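Local coordinates for RimK-related lysine biosynthesis protein (Thermococcus kodakarensis, PDB 5K2M), which probably acts as an ATP-dependent ligase of the LysX subfamily in amino-acid biosynthesis, binding ADP and magnesium, at residues 28-33 with 41-46; 35-40 with 64-69; 109-112 with 118-121; 146-151 with 157-162. One frame throughout, in Å; residues are numbered along the deposited sequence.

Contact 1: 28-33 with 41-46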
# COMPACT_ATOMS: atom_id res chain seq x y z
N VAL A 28 4.39 -45.13 -2.54
CA VAL A 28 5.25 -43.98 -2.86
C VAL A 28 6.18 -43.72 -1.69
O VAL A 28 5.74 -43.29 -0.61
CB VAL A 28 4.42 -42.72 -3.15
CG1 VAL A 28 5.31 -41.57 -3.63
CG2 VAL A 28 3.34 -43.04 -4.17
N MET A 29 7.47 -43.98 -1.90
CA MET A 29 8.49 -43.79 -0.87
C MET A 29 8.90 -42.34 -0.85
O MET A 29 9.35 -41.82 -1.86
CB MET A 29 9.71 -44.64 -1.18
CG MET A 29 9.42 -46.13 -1.23
SD MET A 29 8.72 -46.72 0.32
CE MET A 29 10.14 -46.63 1.40
N LEU A 30 8.73 -41.68 0.29
CA LEU A 30 8.98 -40.25 0.37
C LEU A 30 10.06 -40.00 1.39
O LEU A 30 9.78 -39.92 2.59
CB LEU A 30 7.72 -39.50 0.76
CG LEU A 30 6.58 -39.59 -0.24
CD1 LEU A 30 5.26 -39.47 0.49
CD2 LEU A 30 6.71 -38.53 -1.32
N HIS A 31 11.29 -39.87 0.93
CA HIS A 31 12.32 -39.38 1.80
C HIS A 31 12.03 -37.91 2.11
O HIS A 31 11.30 -37.24 1.38
CB HIS A 31 13.70 -39.54 1.16
CG HIS A 31 14.81 -39.16 2.09
ND1 HIS A 31 15.64 -38.09 1.85
CD2 HIS A 31 15.18 -39.67 3.29
CE1 HIS A 31 16.50 -37.97 2.85
NE2 HIS A 31 16.23 -38.91 3.74
N GLU A 32 12.60 -37.43 3.20
CA GLU A 32 12.50 -36.04 3.60
C GLU A 32 12.86 -35.03 2.51
O GLU A 32 12.21 -33.98 2.40
CB GLU A 32 13.33 -35.82 4.86
CG GLU A 32 12.65 -36.45 6.04
CD GLU A 32 13.46 -36.47 7.32
OE1 GLU A 32 14.71 -36.39 7.28
OE2 GLU A 32 12.81 -36.59 8.38
N ASP A 33 13.85 -35.36 1.68
CA ASP A 33 14.19 -34.54 0.52
C ASP A 33 13.02 -34.35 -0.45
O ASP A 33 12.95 -33.36 -1.15
CB ASP A 33 15.37 -35.14 -0.26
CG ASP A 33 16.68 -35.15 0.53
OD1 ASP A 33 16.74 -34.65 1.68
OD2 ASP A 33 17.67 -35.67 -0.03
N TYR A 41 0.45 -33.61 -4.19
CA TYR A 41 0.64 -35.01 -3.89
C TYR A 41 -0.63 -35.78 -4.24
O TYR A 41 -1.73 -35.30 -4.00
CB TYR A 41 1.00 -35.18 -2.41
CG TYR A 41 2.36 -34.61 -2.04
CD1 TYR A 41 3.51 -35.39 -2.15
CD2 TYR A 41 2.49 -33.30 -1.59
CE1 TYR A 41 4.75 -34.88 -1.81
CE2 TYR A 41 3.73 -32.78 -1.25
CZ TYR A 41 4.85 -33.58 -1.36
OH TYR A 41 6.09 -33.08 -1.05
N ASP A 42 -0.47 -36.96 -4.83
CA ASP A 42 -1.59 -37.83 -5.18
C ASP A 42 -1.47 -39.08 -4.32
O ASP A 42 -0.84 -40.07 -4.70
CB ASP A 42 -1.53 -38.17 -6.68
CG ASP A 42 -2.70 -39.05 -7.16
OD1 ASP A 42 -3.76 -39.13 -6.49
OD2 ASP A 42 -2.55 -39.65 -8.25
N LEU A 43 -2.08 -39.02 -3.14
CA LEU A 43 -1.88 -40.02 -2.11
C LEU A 43 -3.17 -40.16 -1.34
O LEU A 43 -3.81 -39.16 -1.03
CB LEU A 43 -0.79 -39.56 -1.15
CG LEU A 43 0.69 -39.96 -1.24
CD1 LEU A 43 1.17 -40.48 -2.57
CD2 LEU A 43 1.57 -38.80 -0.78
N ASP A 44 -3.53 -41.39 -1.02
CA ASP A 44 -4.75 -41.65 -0.27
C ASP A 44 -4.49 -41.71 1.23
O ASP A 44 -5.39 -41.50 2.03
CB ASP A 44 -5.39 -42.94 -0.76
CG ASP A 44 -5.81 -42.84 -2.23
OD1 ASP A 44 -6.70 -42.02 -2.53
OD2 ASP A 44 -5.25 -43.57 -3.07
N VAL A 45 -3.24 -41.99 1.61
CA VAL A 45 -2.83 -42.00 3.00
C VAL A 45 -1.31 -41.95 3.04
O VAL A 45 -0.65 -42.41 2.10
CB VAL A 45 -3.38 -43.23 3.76
CG1 VAL A 45 -2.89 -44.54 3.15
CG2 VAL A 45 -3.03 -43.17 5.24
N VAL A 46 -0.76 -41.36 4.10
CA VAL A 46 0.68 -41.42 4.34
C VAL A 46 0.96 -42.06 5.70
O VAL A 46 0.35 -41.70 6.70
CB VAL A 46 1.33 -40.04 4.32
CG1 VAL A 46 2.81 -40.14 4.66
CG2 VAL A 46 1.15 -39.41 2.95

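Contact 2: 35-40 with 64-69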
# COMPACT_ATOMS: atom_id res chain seq x y z
N LEU A 35 9.92 -33.95 0.43
CA LEU A 35 8.83 -33.24 1.09
C LEU A 35 8.99 -31.73 0.97
O LEU A 35 9.89 -31.15 1.55
CB LEU A 35 8.75 -33.65 2.55
CG LEU A 35 8.53 -35.15 2.78
CD1 LEU A 35 8.72 -35.51 4.24
CD2 LEU A 35 7.15 -35.58 2.27
N LEU A 36 8.08 -31.11 0.23
CA LEU A 36 8.10 -29.68 0.03
C LEU A 36 6.66 -29.19 -0.00
O LEU A 36 5.85 -29.65 -0.81
CB LEU A 36 8.85 -29.38 -1.26
CG LEU A 36 9.14 -27.93 -1.68
CD1 LEU A 36 9.81 -27.15 -0.56
CD2 LEU A 36 10.02 -27.94 -2.93
N PHE A 37 6.31 -28.26 0.88
CA PHE A 37 4.93 -27.80 0.93
C PHE A 37 4.84 -26.28 0.83
O PHE A 37 5.76 -25.59 1.24
CB PHE A 37 4.26 -28.26 2.23
CG PHE A 37 4.17 -29.75 2.37
CD1 PHE A 37 5.25 -30.48 2.86
CD2 PHE A 37 2.99 -30.42 2.08
CE1 PHE A 37 5.16 -31.85 3.04
CE2 PHE A 37 2.89 -31.79 2.25
CZ PHE A 37 3.98 -32.51 2.72
N PRO A 38 3.73 -25.76 0.27
CA PRO A 38 2.64 -26.50 -0.36
C PRO A 38 3.11 -27.24 -1.59
O PRO A 38 4.02 -26.80 -2.27
CB PRO A 38 1.64 -25.41 -0.77
CG PRO A 38 2.02 -24.20 0.00
CD PRO A 38 3.49 -24.31 0.23
N GLY A 39 2.48 -28.37 -1.87
CA GLY A 39 2.85 -29.19 -3.02
C GLY A 39 1.69 -30.02 -3.52
O GLY A 39 0.62 -30.05 -2.90
N ASN A 40 1.93 -30.71 -4.62
CA ASN A 40 0.92 -31.50 -5.29
C ASN A 40 1.23 -32.97 -5.06
O ASN A 40 2.17 -33.51 -5.64
CB ASN A 40 0.93 -31.17 -6.78
CG ASN A 40 0.05 -32.08 -7.60
OD1 ASN A 40 -0.96 -32.61 -7.11
ND2 ASN A 40 0.42 -32.28 -8.87
N GLU A 64 -1.88 -33.36 6.13
CA GLU A 64 -3.27 -33.03 6.51
C GLU A 64 -3.71 -31.71 5.85
O GLU A 64 -4.84 -31.59 5.40
CB GLU A 64 -3.43 -32.93 8.03
CG GLU A 64 -3.25 -34.27 8.75
CD GLU A 64 -3.03 -34.16 10.26
OE1 GLU A 64 -2.82 -33.05 10.77
OE2 GLU A 64 -3.08 -35.19 10.96
N SER A 65 -2.80 -30.74 5.76
CA SER A 65 -3.11 -29.45 5.14
C SER A 65 -3.40 -29.64 3.66
O SER A 65 -4.09 -28.83 3.06
CB SER A 65 -1.97 -28.44 5.34
OG SER A 65 -0.88 -28.68 4.46
N GLU A 66 -2.85 -30.70 3.07
CA GLU A 66 -3.14 -31.06 1.68
C GLU A 66 -4.35 -32.01 1.57
O GLU A 66 -4.60 -32.56 0.50
CB GLU A 66 -1.91 -31.71 1.01
CG GLU A 66 -0.68 -30.82 0.87
CD GLU A 66 -0.91 -29.63 -0.05
OE1 GLU A 66 -0.20 -28.62 0.10
OE2 GLU A 66 -1.80 -29.70 -0.93
N GLY A 67 -5.11 -32.20 2.65
CA GLY A 67 -6.24 -33.12 2.63
C GLY A 67 -5.86 -34.59 2.53
O GLY A 67 -6.67 -35.41 2.10
N ILE A 68 -4.64 -34.94 2.93
CA ILE A 68 -4.20 -36.33 2.89
C ILE A 68 -4.09 -36.85 4.32
O ILE A 68 -3.34 -36.29 5.11
CB ILE A 68 -2.85 -36.47 2.15
CG1 ILE A 68 -3.01 -36.04 0.69
CG2 ILE A 68 -2.34 -37.91 2.24
CD1 ILE A 68 -1.68 -35.76 -0.01
N PRO A 69 -4.88 -37.89 4.67
CA PRO A 69 -4.84 -38.39 6.02
C PRO A 69 -3.54 -39.12 6.29
O PRO A 69 -2.89 -39.61 5.38
CB PRO A 69 -6.04 -39.33 6.12
CG PRO A 69 -6.34 -39.72 4.72
CD PRO A 69 -5.93 -38.56 3.87

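Contact 3: 109-112 with 118-121. With ADP (adenosine-5'-diphosphate), chain O.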
# COMPACT_ATOMS: atom_id res chain seq x y z
N LEU A 109 12.84 -28.19 42.50
CA LEU A 109 13.39 -28.47 43.83
C LEU A 109 12.34 -28.96 44.83
O LEU A 109 12.67 -29.66 45.78
CB LEU A 109 14.04 -27.20 44.39
CG LEU A 109 15.56 -26.99 44.27
CD1 LEU A 109 16.31 -28.10 43.56
CD2 LEU A 109 15.87 -25.63 43.66
N ARG A 110 11.09 -28.58 44.62
CA ARG A 110 9.99 -28.99 45.48
C ARG A 110 9.35 -30.32 45.11
O ARG A 110 8.51 -30.81 45.85
CB ARG A 110 8.93 -27.89 45.49
CG ARG A 110 9.50 -26.58 45.97
CD ARG A 110 8.48 -25.81 46.77
NE ARG A 110 7.37 -25.37 45.93
CZ ARG A 110 7.39 -24.30 45.15
NH1 ARG A 110 8.47 -23.53 45.06
NH2 ARG A 110 6.31 -24.00 44.45
N VAL A 111 9.74 -30.90 43.99
CA VAL A 111 9.14 -32.15 43.52
C VAL A 111 9.32 -33.32 44.52
O VAL A 111 8.39 -34.08 44.72
CB VAL A 111 9.66 -32.49 42.11
CG1 VAL A 111 9.33 -33.92 41.73
CG2 VAL A 111 9.05 -31.53 41.10
N PRO A 112 10.49 -33.44 45.18
CA PRO A 112 10.67 -34.50 46.19
C PRO A 112 9.74 -34.40 47.41
O PRO A 112 9.50 -35.41 48.06
CB PRO A 112 12.12 -34.33 46.62
CG PRO A 112 12.77 -33.69 45.44
CD PRO A 112 11.76 -32.74 44.91
N PRO A 118 13.98 -42.36 45.78
CA PRO A 118 14.55 -41.80 44.57
C PRO A 118 13.47 -41.48 43.56
O PRO A 118 12.39 -42.06 43.60
CB PRO A 118 15.45 -42.92 44.06
CG PRO A 118 14.81 -44.16 44.56
CD PRO A 118 14.00 -43.83 45.77
N LEU A 119 13.75 -40.55 42.67
CA LEU A 119 12.80 -40.21 41.63
C LEU A 119 13.49 -40.27 40.28
O LEU A 119 14.71 -40.38 40.18
CB LEU A 119 12.16 -38.84 41.91
CG LEU A 119 13.06 -37.64 42.17
CD1 LEU A 119 13.56 -37.07 40.86
CD2 LEU A 119 12.31 -36.57 42.93
N VAL A 120 12.66 -40.22 39.23
CA VAL A 120 13.13 -40.30 37.87
C VAL A 120 12.85 -38.99 37.15
O VAL A 120 11.72 -38.49 37.16
CB VAL A 120 12.47 -41.48 37.14
CG1 VAL A 120 12.80 -41.44 35.66
CG2 VAL A 120 12.94 -42.80 37.76
N SER A 121 13.90 -38.45 36.55
CA SER A 121 13.84 -37.26 35.74
C SER A 121 13.92 -37.69 34.27
O SER A 121 14.73 -38.55 33.91
CB SER A 121 15.04 -36.37 36.06
OG SER A 121 15.10 -35.28 35.17
PB ADP O . 11.68 -43.25 26.59
O1B ADP O . 11.66 -44.74 26.39
O2B ADP O . 13.06 -42.63 26.51
O3B ADP O . 10.69 -42.46 25.76
PA ADP O . 10.61 -44.05 29.16
O1A ADP O . 9.90 -45.17 28.43
O2A ADP O . 9.79 -43.29 30.14
O3A ADP O . 11.28 -43.00 28.14
O5' ADP O . 11.89 -44.64 29.92
C5' ADP O . 12.76 -45.56 29.31
C4' ADP O . 12.94 -46.77 30.21
O4' ADP O . 13.50 -46.36 31.47
C3' ADP O . 11.66 -47.53 30.54
O3' ADP O . 11.38 -48.54 29.57
C2' ADP O . 12.00 -48.11 31.90
O2' ADP O . 12.76 -49.31 31.80
C1' ADP O . 12.89 -47.07 32.54
N9 ADP O . 12.09 -46.14 33.35
C8 ADP O . 11.54 -44.98 32.93
N7 ADP O . 10.86 -44.37 33.91
C5 ADP O . 10.96 -45.17 34.99
C6 ADP O . 10.49 -45.12 36.37
N6 ADP O . 9.75 -44.08 36.81
N1 ADP O . 10.83 -46.15 37.18
C2 ADP O . 11.57 -47.19 36.76
N3 ADP O . 12.03 -47.30 35.52
C4 ADP O . 11.77 -46.34 34.61

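Contact 4: 146-151 with 157-162. With ADP (adenosine-5'-diphosphate), chain O.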
# COMPACT_ATOMS: atom_id res chain seq x y z
N GLU A 146 20.78 -28.17 37.19
CA GLU A 146 21.87 -27.30 36.70
C GLU A 146 22.16 -27.58 35.23
O GLU A 146 22.32 -26.67 34.43
CB GLU A 146 23.18 -27.50 37.49
CG GLU A 146 23.48 -26.44 38.54
CD GLU A 146 23.73 -25.05 37.95
OE1 GLU A 146 24.78 -24.83 37.29
OE2 GLU A 146 22.85 -24.18 38.16
N HIS A 147 22.24 -28.85 34.87
CA HIS A 147 22.53 -29.20 33.48
C HIS A 147 21.37 -28.88 32.54
O HIS A 147 21.60 -28.32 31.47
CB HIS A 147 22.98 -30.66 33.36
CG HIS A 147 24.33 -30.89 33.96
ND1 HIS A 147 25.46 -31.12 33.21
CD2 HIS A 147 24.74 -30.85 35.25
CE1 HIS A 147 26.50 -31.25 34.01
NE2 HIS A 147 26.09 -31.09 35.25
N ARG A 148 20.14 -29.19 32.94
CA ARG A 148 18.97 -28.85 32.12
C ARG A 148 18.90 -27.35 31.85
O ARG A 148 18.59 -26.92 30.74
CB ARG A 148 17.69 -29.31 32.80
CG ARG A 148 17.52 -30.81 32.86
CD ARG A 148 17.23 -31.41 31.50
NE ARG A 148 16.52 -32.66 31.70
CZ ARG A 148 15.21 -32.74 31.95
NH1 ARG A 148 14.67 -33.93 32.17
NH2 ARG A 148 14.43 -31.64 31.98
N LYS A 149 19.17 -26.56 32.88
CA LYS A 149 19.20 -25.10 32.82
C LYS A 149 20.07 -24.60 31.66
O LYS A 149 19.63 -23.74 30.89
CB LYS A 149 19.72 -24.57 34.16
CG LYS A 149 20.00 -23.07 34.25
CD LYS A 149 20.93 -22.80 35.44
CE LYS A 149 20.74 -21.41 36.03
NZ LYS A 149 21.11 -20.33 35.08
N TRP A 150 21.29 -25.13 31.55
CA TRP A 150 22.23 -24.65 30.54
C TRP A 150 22.11 -25.32 29.18
O TRP A 150 22.86 -25.00 28.27
CB TRP A 150 23.68 -24.75 31.05
CG TRP A 150 24.00 -23.74 32.09
CD1 TRP A 150 24.42 -23.99 33.36
CD2 TRP A 150 23.88 -22.31 31.98
NE1 TRP A 150 24.60 -22.80 34.04
CE2 TRP A 150 24.27 -21.76 33.22
CE3 TRP A 150 23.49 -21.44 30.94
CZ2 TRP A 150 24.29 -20.38 33.46
CZ3 TRP A 150 23.50 -20.07 31.18
CH2 TRP A 150 23.90 -19.55 32.43
N MET A 151 21.16 -26.23 29.01
CA MET A 151 20.95 -26.81 27.69
C MET A 151 20.10 -25.85 26.87
O MET A 151 19.23 -25.16 27.41
CB MET A 151 20.34 -28.20 27.79
CG MET A 151 21.33 -29.17 28.41
SD MET A 151 20.66 -30.79 28.79
CE MET A 151 21.19 -31.65 27.32
N GLY A 157 13.35 -27.03 29.86
CA GLY A 157 12.86 -26.24 30.98
C GLY A 157 11.47 -26.65 31.47
O GLY A 157 10.92 -26.04 32.38
N ILE A 158 10.89 -27.67 30.84
CA ILE A 158 9.67 -28.30 31.36
C ILE A 158 10.14 -29.52 32.14
O ILE A 158 10.68 -30.48 31.58
CB ILE A 158 8.72 -28.72 30.22
CG1 ILE A 158 8.53 -27.57 29.22
CG2 ILE A 158 7.39 -29.17 30.79
CD1 ILE A 158 8.06 -26.26 29.82
N HIS A 159 9.93 -29.48 33.45
CA HIS A 159 10.50 -30.48 34.36
C HIS A 159 9.49 -31.53 34.75
O HIS A 159 8.57 -31.24 35.52
CB HIS A 159 11.06 -29.80 35.59
CG HIS A 159 12.15 -28.83 35.28
ND1 HIS A 159 13.44 -29.23 34.99
CD2 HIS A 159 12.14 -27.49 35.17
CE1 HIS A 159 14.18 -28.17 34.73
NE2 HIS A 159 13.42 -27.10 34.85
N TYR A 160 9.68 -32.74 34.23
CA TYR A 160 8.76 -33.86 34.40
C TYR A 160 9.47 -34.97 35.14
O TYR A 160 10.59 -35.37 34.78
CB TYR A 160 8.30 -34.35 33.03
CG TYR A 160 7.45 -35.60 33.04
CD1 TYR A 160 6.07 -35.53 33.19
CD2 TYR A 160 8.02 -36.86 32.91
CE1 TYR A 160 5.29 -36.67 33.19
CE2 TYR A 160 7.26 -38.01 32.92
CZ TYR A 160 5.89 -37.91 33.04
OH TYR A 160 5.15 -39.06 33.03
N PHE A 161 8.80 -35.47 36.18
CA PHE A 161 9.39 -36.44 37.10
C PHE A 161 8.39 -37.54 37.44
O PHE A 161 7.20 -37.29 37.46
CB PHE A 161 9.75 -35.77 38.43
CG PHE A 161 10.81 -34.71 38.34
CD1 PHE A 161 12.15 -35.05 38.41
CD2 PHE A 161 10.46 -33.38 38.24
CE1 PHE A 161 13.13 -34.07 38.37
CE2 PHE A 161 11.44 -32.39 38.19
CZ PHE A 161 12.77 -32.74 38.25
N GLN A 162 8.88 -38.73 37.71
CA GLN A 162 8.08 -39.82 38.27
C GLN A 162 8.74 -40.36 39.51
O GLN A 162 9.94 -40.20 39.70
CB GLN A 162 7.96 -40.97 37.27
CG GLN A 162 7.12 -40.68 36.04
CD GLN A 162 7.14 -41.85 35.07
OE1 GLN A 162 8.18 -42.43 34.83
NE2 GLN A 162 6.00 -42.18 34.50
PB ADP O . 11.68 -43.25 26.59
O1B ADP O . 11.66 -44.74 26.39
O2B ADP O . 13.06 -42.63 26.51
O3B ADP O . 10.69 -42.46 25.76
PA ADP O . 10.61 -44.05 29.16
O1A ADP O . 9.90 -45.17 28.43
O2A ADP O . 9.79 -43.29 30.14
O3A ADP O . 11.28 -43.00 28.14
O5' ADP O . 11.89 -44.64 29.92
C5' ADP O . 12.76 -45.56 29.31
C4' ADP O . 12.94 -46.77 30.21
O4' ADP O . 13.50 -46.36 31.47
C3' ADP O . 11.66 -47.53 30.54
O3' ADP O . 11.38 -48.54 29.57
C2' ADP O . 12.00 -48.11 31.90
O2' ADP O . 12.76 -49.31 31.80
C1' ADP O . 12.89 -47.07 32.54
N9 ADP O . 12.09 -46.14 33.35
C8 ADP O . 11.54 -44.98 32.93
N7 ADP O . 10.86 -44.37 33.91
C5 ADP O . 10.96 -45.17 34.99
C6 ADP O . 10.49 -45.12 36.37
N6 ADP O . 9.75 -44.08 36.81
N1 ADP O . 10.83 -46.15 37.18
C2 ADP O . 11.57 -47.19 36.76
N3 ADP O . 12.03 -47.30 35.52
C4 ADP O . 11.77 -46.34 34.61
O HOH W 1 11.88 -33.07 32.60

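Contact 1: 28-33 with 41-46
V28 and L43 face each other with their CA atoms 8.2 Å apart, one on the outermost strand 26-31 and the other in the loop just before strand 45-49. Both strands belong to the N-terminal parallel sheet, of strand order 2-1-3-4, and strand 2-7 runs between them. No hydrogen bond therefore joins the two segments directly, and the contact is made by side chains that meet across one face of the sheet. L43 forks to serve both partners. It crosses V28 at a slant, L43 CD1 lying 3.7 Å from V28 CG2, while its CD2 meets L30 CD1 tip to tip at 4.0 Å. With V28 CG1 anti to the backbone N (chi1 -174°), it is CG2 that is left to meet L43. F63 of helix 53-65 packs against both L30 and L43 and continues this apolar layer, and its ring also meets that of Y41 edge-to-face. The Y41 hydroxyl is engaged beyond the contact, hydrogen-bonded to D34 O and L36 N, which holds the ring beside L30. L30 uses its second methyl here: CD2 comes in near the ring plane to the edge of Y41, 4.2 Å from CE1.

Contact 2: 35-40 with 64-69
E66, in the turn that follows helix 53-65, is the residue through which 64-69 meets F37, P38 and G39. Along that segment, E64 comes first and lends its carbonyl to the turn, with G67 N bonded to E64 O at 2.8 Å. S65 follows and packs on L88 of the second subunit. E66 then carries the contact. With CG anti to the carbonyl carbon (chi1 -63°), its chain lies against the rim of the F37 ring, CG near the ring plane and 3.9 Å from both CD2 and CE2; the bend at chi2 (-65°) then turns the carboxylate toward G39. There OE1 accepts a weak hydrogen bond from G39 N, 3.3 Å long but fairly straight at 161°, and P38 CB lies 3.8 Å from the same OE1. OE2 stands 3.1 Å from G39 O, acceptor against acceptor, a closeness that may raise the proton affinity of the acid. Were this glutamate an alanine, G39 N would probably lose this acceptor and a gap would open at the F37 ring edge. G67 follows with positive phi, then I68, and P69, which pairs its backbone with V46. With I68 N bonded to F63 O, this is a Schellman motif ending the helix; E66 within it touches F37, and L36 and F37 pair antiparallel with a strand of the second subunit, so that the sheet runs on across the interface.

Contact 3: 109-112 with 118-121
The adenine end of the ATP-grasp nucleotide pocket is built partly on strand 119-122, and L119 on this strand packs against V111 and P112 in helix 111-115. The closest CA atoms, those of P112 and L119, are 7.6 Å apart, and the contact between the two elements is wholly apolar. One methyl of L119 does the touching: CD2 lies 3.8 Å from P112 CG and 4.2 Å from V111 CG1, the leucine crossing both side chains at a slant. L119 reaches them from a crowded position, CG lying between the backbone N and the carbonyl carbon (chi1 52°). F161 of the neighbouring strand 159-163 packs on both V111 and L119, so F161 joins the same apolar cluster between helix and sheet. The next residue, V120, points to the other face of the strand and touches ADP. Its two methyls stand on the same side of the adenine plane, above the end of the base that carries the amino group: CG2 is 3.6 Å from ADP N6, and CG1 is 3.9 Å from ADP N7. With an alanine here only CB remains near N6, and the base would probably lose the methyl contacts at N6, C6 and N7 on this face. Strand 119-122 thus separates a hydrophobic core from the nucleotide. Nearby, R110 NH2 bonds D33 O of the second subunit. Over the base itself, V120 CG2 also lies 3.6 Å from ADP C6.

Contact 4: 146-151 with 157-162
The guanidinium of R148 and the ring of H159 lie almost parallel, their planes 4° apart, yet they meet obliquely: R148 NH2 is 4.0 Å from H159 ND1, and the two side chains slide past each other in opposite directions. At the guanidinium edge, and in its plane, sits a water that accepts from R148 NH1 at 3.0 Å. I158 O also lies near that plane, but at 3.9 Å from NH2 no direct bond is formed, and NH2 is instead bonded to Y156 O in the loop ahead of the strand. The bend at chi2 (-71°) of R148 carries its chain from helix 138-150 of the ATP-grasp domain to the start of strand 159-163, where the water completes the link. It accepts from Y160 N at 2.8 Å and can donate to I158 O, so backbone atoms of the incoming strand are tied to the helix through a buried arginine. H147 of the third subunit packs on R148 from outside the chain. At the far end of the strand the contact turns to the nucleotide: Q162 OE1 takes a hydrogen bond from ADP N6 (3.0 Å, 151°) and another from K122 NZ, while Q162 NE2 donates to N240 OD1, itself a side chain of the ADP site.

How the contacts relate
The four contacts form two separate pairs; contacts 1 and 2 lie across the chain's centre from contact 3. Contacts 1 and 2 interleave along the sequence, their centres 9 Å apart, and are joined where V46 N meets P69 O at 3.0 Å; both lie in the N-terminal domain, far from the nucleotide. Contacts 3 and 4 follow within the ATP-grasp range, with centres 11 Å apart. Their strands are neighbours in one antiparallel sheet, V120 N lying 2.8 Å from Q162 O, and both touch ADP: V120 packs on the adenine amino group and Q162 accepts its hydrogen bond. Contacts 1 and 3 are about 43 Å apart between centres. In contact 4 the side chain of R148 is about 13 Å from a bound magnesium.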